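Local coordinates for AT-less polyketide synthase (Streptomyces platensis subsp. rosaceus, PDB 4QYR), which probably catalyses chain-extending condensation of acyl groups on carrier proteins, as a ketosynthase domain of the AT-less modular synthase associated with isomigrastatin, at residues P42-D47 against R66-D71; G125-H130 against L203-T208. All blocks are in the same frame, centred on the assembly; numbering follows the deposited sequence.

Contact 1 (P42-D47 against R66-D71); sequences PGDRFD and RIEGVD. With GOL (glycerol), chain B.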
loop_
_atom_site.group_PDB
_atom_site.type_symbol
_atom_site.label_atom_id
_atom_site.label_comp_id
_atom_site.label_asym_id
_atom_site.label_seq_id
_atom_site.Cartn_x
_atom_site.Cartn_y
_atom_site.Cartn_z
ATOM N N PRO A 42 -2.264 -22.229 21.442
ATOM C CA PRO A 42 -3.373 -21.833 20.567
ATOM C C PRO A 42 -4.766 -21.849 21.187
ATOM O O PRO A 42 -5.575 -20.996 20.834
ATOM C CB PRO A 42 -3.312 -22.878 19.455
ATOM C CG PRO A 42 -2.796 -24.105 20.141
ATOM C CD PRO A 42 -1.821 -23.610 21.168
ATOM N N GLY A 43 -5.052 -22.804 22.067
ATOM C CA GLY A 43 -6.413 -23.018 22.517
ATOM C C GLY A 43 -7.082 -23.988 21.562
ATOM O O GLY A 43 -6.395 -24.694 20.812
ATOM N N ASP A 44 -8.416 -24.002 21.570
ATOM C CA ASP A 44 -9.211 -24.952 20.784
ATOM C C ASP A 44 -9.197 -24.654 19.280
ATOM O O ASP A 44 -9.832 -25.346 18.485
ATOM C CB ASP A 44 -10.657 -24.964 21.289
ATOM C CG ASP A 44 -11.413 -23.686 20.941
ATOM O OD1 ASP A 44 -12.667 -23.732 20.889
ATOM O OD2 ASP A 44 -10.757 -22.638 20.717
ATOM N N ARG A 45 -8.475 -23.605 18.916
ATOM C CA ARG A 45 -8.339 -23.140 17.544
ATOM C C ARG A 45 -8.065 -24.223 16.507
ATOM O O ARG A 45 -8.670 -24.217 15.442
ATOM C CB ARG A 45 -7.219 -22.104 17.502
ATOM C CG ARG A 45 -6.927 -21.532 16.154
ATOM C CD ARG A 45 -6.287 -20.165 16.325
ATOM N NE ARG A 45 -7.207 -19.233 16.968
ATOM C CZ ARG A 45 -6.950 -17.943 17.167
ATOM N NH1 ARG A 45 -5.782 -17.439 16.771
ATOM N NH2 ARG A 45 -7.855 -17.163 17.763
ATOM N N PHE A 46 -7.153 -25.142 16.820
ATOM C CA PHE A 46 -6.693 -26.116 15.835
ATOM C C PHE A 46 -7.089 -27.524 16.163
ATOM O O PHE A 46 -6.658 -28.458 15.486
ATOM C CB PHE A 46 -5.171 -26.073 15.695
ATOM C CG PHE A 46 -4.637 -24.731 15.331
ATOM C CD1 PHE A 46 -5.081 -24.090 14.193
ATOM C CD2 PHE A 46 -3.671 -24.122 16.111
ATOM C CE1 PHE A 46 -4.590 -22.854 13.849
ATOM C CE2 PHE A 46 -3.169 -22.881 15.775
ATOM C CZ PHE A 46 -3.626 -22.244 14.641
ATOM N N ASP A 47 -7.900 -27.677 17.198
ATOM C CA ASP A 47 -8.090 -28.982 17.795
ATOM C C ASP A 47 -8.769 -29.970 16.850
ATOM O O ASP A 47 -8.629 -31.189 17.014
ATOM C CB ASP A 47 -8.867 -28.861 19.108
ATOM C CG ASP A 47 -8.048 -28.203 20.209
ATOM O OD1 ASP A 47 -6.975 -27.639 19.890
ATOM O OD2 ASP A 47 -8.463 -28.266 21.393
ATOM N N ARG A 66 -5.982 -13.096 22.124
ATOM C CA ARG A 66 -6.824 -13.738 21.114
ATOM C C ARG A 66 -8.224 -13.157 21.050
ATOM O O ARG A 66 -8.799 -12.728 22.054
ATOM C CB ARG A 66 -6.951 -15.236 21.373
ATOM C CG ARG A 66 -5.714 -16.028 21.100
ATOM C CD ARG A 66 -6.046 -17.507 21.073
ATOM N NE ARG A 66 -5.991 -18.147 22.393
ATOM C CZ ARG A 66 -7.055 -18.534 23.098
ATOM N NH1 ARG A 66 -6.889 -19.129 24.273
ATOM N NH2 ARG A 66 -8.284 -18.336 22.632
ATOM N N ILE A 67 -8.769 -13.179 19.849
ATOM C CA ILE A 67 -10.154 -12.864 19.619
ATOM C C ILE A 67 -10.950 -14.159 19.694
ATOM O O ILE A 67 -10.568 -15.174 19.095
ATOM C CB ILE A 67 -10.332 -12.198 18.247
ATOM C CG1 ILE A 67 -9.751 -10.799 18.274
ATOM C CG2 ILE A 67 -11.795 -12.174 17.815
ATOM C CD1 ILE A 67 -9.968 -10.097 17.000
ATOM N N GLU A 68 -12.050 -14.157 20.428
ATOM C CA GLU A 68 -12.863 -15.354 20.438
ATOM C C GLU A 68 -13.753 -15.401 19.198
ATOM O O GLU A 68 -14.331 -14.381 18.795
ATOM C CB GLU A 68 -13.700 -15.436 21.707
ATOM C CG GLU A 68 -13.442 -16.720 22.481
ATOM C CD GLU A 68 -13.503 -17.968 21.591
ATOM O OE1 GLU A 68 -14.438 -18.076 20.762
ATOM O OE2 GLU A 68 -12.610 -18.841 21.717
ATOM N N GLY A 69 -13.838 -16.578 18.578
ATOM C CA GLY A 69 -14.762 -16.786 17.477
ATOM C C GLY A 69 -14.207 -16.361 16.139
ATOM O O GLY A 69 -14.893 -15.757 15.315
ATOM N N VAL A 70 -12.942 -16.696 15.943
ATOM C CA VAL A 70 -12.167 -16.354 14.760
ATOM C C VAL A 70 -12.566 -17.215 13.558
ATOM O O VAL A 70 -12.348 -16.848 12.399
ATOM C CB VAL A 70 -10.644 -16.509 15.092
ATOM C CG1 VAL A 70 -9.920 -17.382 14.090
ATOM C CG2 VAL A 70 -9.984 -15.143 15.270
ATOM N N ASP A 71 -13.175 -18.358 13.842
ATOM C CA ASP A 71 -13.615 -19.252 12.788
ATOM C C ASP A 71 -15.057 -18.959 12.397
ATOM O O ASP A 71 -15.628 -19.658 11.557
ATOM C CB ASP A 71 -13.476 -20.719 13.213
ATOM C CG ASP A 71 -14.147 -21.024 14.542
ATOM O OD1 ASP A 71 -14.027 -20.207 15.479
ATOM O OD2 ASP A 71 -14.787 -22.098 14.651
HETATM C C1 GOL B . -10.223 -18.798 19.550
HETATM O O1 GOL B . -8.816 -18.671 19.527
HETATM C C2 GOL B . -10.668 -19.990 18.700
HETATM O O2 GOL B . -11.613 -20.760 19.412
HETATM C C3 GOL B . -11.311 -19.499 17.412
HETATM O O3 GOL B . -12.581 -18.974 17.723
#
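R45 and R66 run antiparallel alongside each other, and they illustrate how two arginines can pass closely with their guanidinium planes steeply inclined, 79° apart: NH1 of R45 and NE of R66 go to separate acceptors, while the two NH2 groups converge on one glycerol oxygen. It is the aliphatic part of R66 that does the touching: its CD lies over one face of the R45 group, 3.8 Å from R45 NH2. Over the opposite face sits V70 CG1, while I67 O comes in at the rim of the group, close to its plane and 3.6 Å from R45 NH2. The R45 side chain leaves its backbone extended, CG anti to N (chi1 179°), and bends at chi3; NH1 then reaches E238 in a salt bridge. R66 bends at chi3 too, bringing one face of its guanidinium over the carbonyl of P42. NE is 3.3 Å from P42 O at a poor angle for bonding, and it donates instead to the backbone O of D40. No hydrogen bond joins the two segments directly. A glycerol, probably from the crystallisation liquor, bridges them: its O1 takes weak bonds from R45 NH2 and R66 NH2, and its O3 accepts from V70 N at 2.9 Å and donates to D71 OD1. D44 and E68 bring like charges together beside it, D44 OD2 and E68 OE2 being 4.3 Å apart. Each segment lies within a loop of the N-terminal ketosynthase region, the first between strand 39-40 and helix 51-56, against which P42 packs, the second between strands 63-64 and 72-73.

Contact 2 (G125-H130 against L203-T208); sequences GSDYHH and LLSVDT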
loop_
_atom_site.group_PDB
_atom_site.type_symbol
_atom_site.label_atom_id
_atom_site.label_comp_id
_atom_site.label_asym_id
_atom_site.label_seq_id
_atom_site.Cartn_x
_atom_site.Cartn_y
_atom_site.Cartn_z
ATOM N N GLY A 125 0.021 -10.599 7.605
ATOM C CA GLY A 125 0.328 -12.004 7.458
ATOM C C GLY A 125 -0.592 -12.785 6.562
ATOM O O GLY A 125 -1.763 -12.460 6.435
ATOM N N SER A 126 -0.056 -13.820 5.933
ATOM C CA SER A 126 -0.882 -14.819 5.269
ATOM C C SER A 126 -0.845 -16.119 6.061
ATOM O O SER A 126 -0.550 -17.181 5.523
ATOM C CB SER A 126 -0.409 -15.049 3.834
ATOM O OG SER A 126 -0.253 -13.818 3.160
ATOM N N ASP A 127 -1.122 -16.023 7.351
ATOM C CA ASP A 127 -1.037 -17.185 8.215
ATOM C C ASP A 127 -1.968 -18.312 7.743
ATOM O O ASP A 127 -1.568 -19.466 7.715
ATOM C CB ASP A 127 -1.360 -16.797 9.661
ATOM C CG ASP A 127 -0.204 -16.076 10.356
ATOM O OD1 ASP A 127 0.707 -15.554 9.659
ATOM O OD2 ASP A 127 -0.205 -16.043 11.612
ATOM N N TYR A 128 -3.196 -17.979 7.350
ATOM C CA TYR A 128 -4.189 -18.989 6.975
ATOM C C TYR A 128 -3.778 -19.818 5.781
ATOM O O TYR A 128 -4.037 -21.020 5.728
ATOM C CB TYR A 128 -5.523 -18.331 6.667
ATOM C CG TYR A 128 -6.716 -19.258 6.658
ATOM C CD1 TYR A 128 -7.057 -19.990 7.785
ATOM C CD2 TYR A 128 -7.545 -19.350 5.548
ATOM C CE1 TYR A 128 -8.160 -20.821 7.797
ATOM C CE2 TYR A 128 -8.656 -20.181 5.550
ATOM C CZ TYR A 128 -8.955 -20.911 6.681
ATOM O OH TYR A 128 -10.053 -21.736 6.710
ATOM N N HIS A 129 -3.157 -19.157 4.811
ATOM C CA HIS A 129 -2.772 -19.790 3.563
ATOM C C HIS A 129 -1.712 -20.818 3.854
ATOM O O HIS A 129 -1.677 -21.872 3.223
ATOM C CB HIS A 129 -2.266 -18.755 2.574
ATOM C CG HIS A 129 -2.246 -19.220 1.153
ATOM N ND1 HIS A 129 -2.326 -20.550 0.796
ATOM C CD2 HIS A 129 -2.160 -18.522 -0.007
ATOM C CE1 HIS A 129 -2.294 -20.654 -0.521
ATOM N NE2 HIS A 129 -2.196 -19.437 -1.031
ATOM N N HIS A 130 -0.856 -20.515 4.822
ATOM C CA HIS A 130 0.118 -21.489 5.284
ATOM C C HIS A 130 -0.629 -22.662 5.913
ATOM O O HIS A 130 -0.306 -23.835 5.651
ATOM C CB HIS A 130 1.106 -20.868 6.278
ATOM C CG HIS A 130 2.095 -19.930 5.651
ATOM N ND1 HIS A 130 2.497 -18.757 6.255
ATOM C CD2 HIS A 130 2.772 -19.997 4.477
ATOM C CE1 HIS A 130 3.371 -18.140 5.479
ATOM N NE2 HIS A 130 3.557 -18.871 4.396
ATOM N N LEU A 203 -3.605 -14.541 14.310
ATOM C CA LEU A 203 -2.512 -15.483 14.511
ATOM C C LEU A 203 -2.965 -16.919 14.202
ATOM O O LEU A 203 -3.514 -17.608 15.060
ATOM C CB LEU A 203 -2.001 -15.365 15.944
ATOM C CG LEU A 203 -1.942 -13.925 16.454
ATOM C CD1 LEU A 203 -1.833 -13.894 17.964
ATOM C CD2 LEU A 203 -0.757 -13.233 15.856
ATOM N N LEU A 204 -2.729 -17.364 12.971
ATOM C CA LEU A 204 -3.325 -18.599 12.497
ATOM C C LEU A 204 -2.288 -19.631 12.093
ATOM O O LEU A 204 -2.641 -20.672 11.531
ATOM C CB LEU A 204 -4.261 -18.311 11.322
ATOM C CG LEU A 204 -5.420 -17.369 11.666
ATOM C CD1 LEU A 204 -6.292 -17.096 10.452
ATOM C CD2 LEU A 204 -6.254 -17.922 12.828
ATOM N N SER A 205 -1.016 -19.350 12.376
ATOM C CA SER A 205 0.053 -20.314 12.091
ATOM C C SER A 205 1.267 -20.120 12.986
ATOM O O SER A 205 1.398 -19.118 13.684
ATOM C CB SER A 205 0.501 -20.225 10.632
ATOM O OG SER A 205 1.644 -19.381 10.511
ATOM N N VAL A 206 2.160 -21.097 12.932
ATOM C CA VAL A 206 3.369 -21.122 13.745
ATOM C C VAL A 206 4.491 -20.248 13.202
ATOM O O VAL A 206 5.243 -19.649 13.972
ATOM C CB VAL A 206 3.913 -22.544 13.851
ATOM C CG1 VAL A 206 5.006 -22.601 14.871
ATOM C CG2 VAL A 206 2.807 -23.482 14.234
ATOM N N ASP A 207 4.594 -20.205 11.875
ATOM C CA ASP A 207 5.688 -19.554 11.170
ATOM C C ASP A 207 6.218 -18.278 11.817
ATOM O O ASP A 207 7.395 -18.213 12.183
ATOM C CB ASP A 207 5.256 -19.240 9.736
ATOM C CG ASP A 207 4.978 -20.495 8.922
ATOM O OD1 ASP A 207 5.865 -20.895 8.119
ATOM O OD2 ASP A 207 3.874 -21.070 9.085
ATOM N N THR A 208 5.363 -17.268 11.966
ATOM C CA THR A 208 5.848 -15.995 12.481
ATOM C C THR A 208 6.166 -16.072 13.971
ATOM O O THR A 208 7.060 -15.387 14.453
ATOM C CB THR A 208 4.850 -14.870 12.226
ATOM O OG1 THR A 208 4.390 -14.945 10.876
ATOM C CG2 THR A 208 5.499 -13.516 12.449
#
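D127 and L204 bring the two backbones together, their CA atoms 5.1 Å apart, where the first turn of helix 127-135 meets the loop leading into helix 207-214. L204 N donates to D127 OD2 at 3.2 Å with an N-H...O angle of 156°, using the anti lone pair of the carboxylate. With CG beside its own backbone N (chi1 -77°), D127 extends its carboxylate along the loop, and CB packs against L204 CB at 3.7 Å. The other oxygen, OD1, faces T208 OG1 at a longer 3.9 Å. L204 also sends CD1 to the Y128 ring, 4.0 Å from Y128 CD1, while the phenol OH bonds the carbonyl of E86. In the thiolase-like ketosynthase fold, the segments follow strands 117-122 and 194-201, parallel neighbours in the sheet, so the contact joins the connections beyond their C-terminal ends. Farther along the helix, the H130 ring and the D207 carboxylate are stacked, their planes 26° apart, with H130 ND1 3.9 Å from D207 OD2. That oxygen accepts a 3.1 Å hydrogen bond from S205 OG, on its anti side and slightly out of plane, which steadies the carboxylate from within its own segment. D207 OD1 turns to N133 ND2 of the second subunit, whose H129 ring meets that of H130.

From the N terminus, the chain first closes contact 1, in which loop 42-47 is met by loop 66-71 after helix 51-56 and strand 63-64. Contact 2 opens later and closes a longer excursion, 125-130 to 203-208, that includes strands 166-169 and 194-201. The two are therefore in series, neither nested nor crossed, yet their centres lie about 13 Å apart and they touch. R45 NH1 approaches L203 O at 2.8 Å, a probable hydrogen bond, and V70 and F46 pack on L204. Together they tie the early loops around helix 51-56 to the strand ends of the sheet and, through contact 2, to the subunit interface.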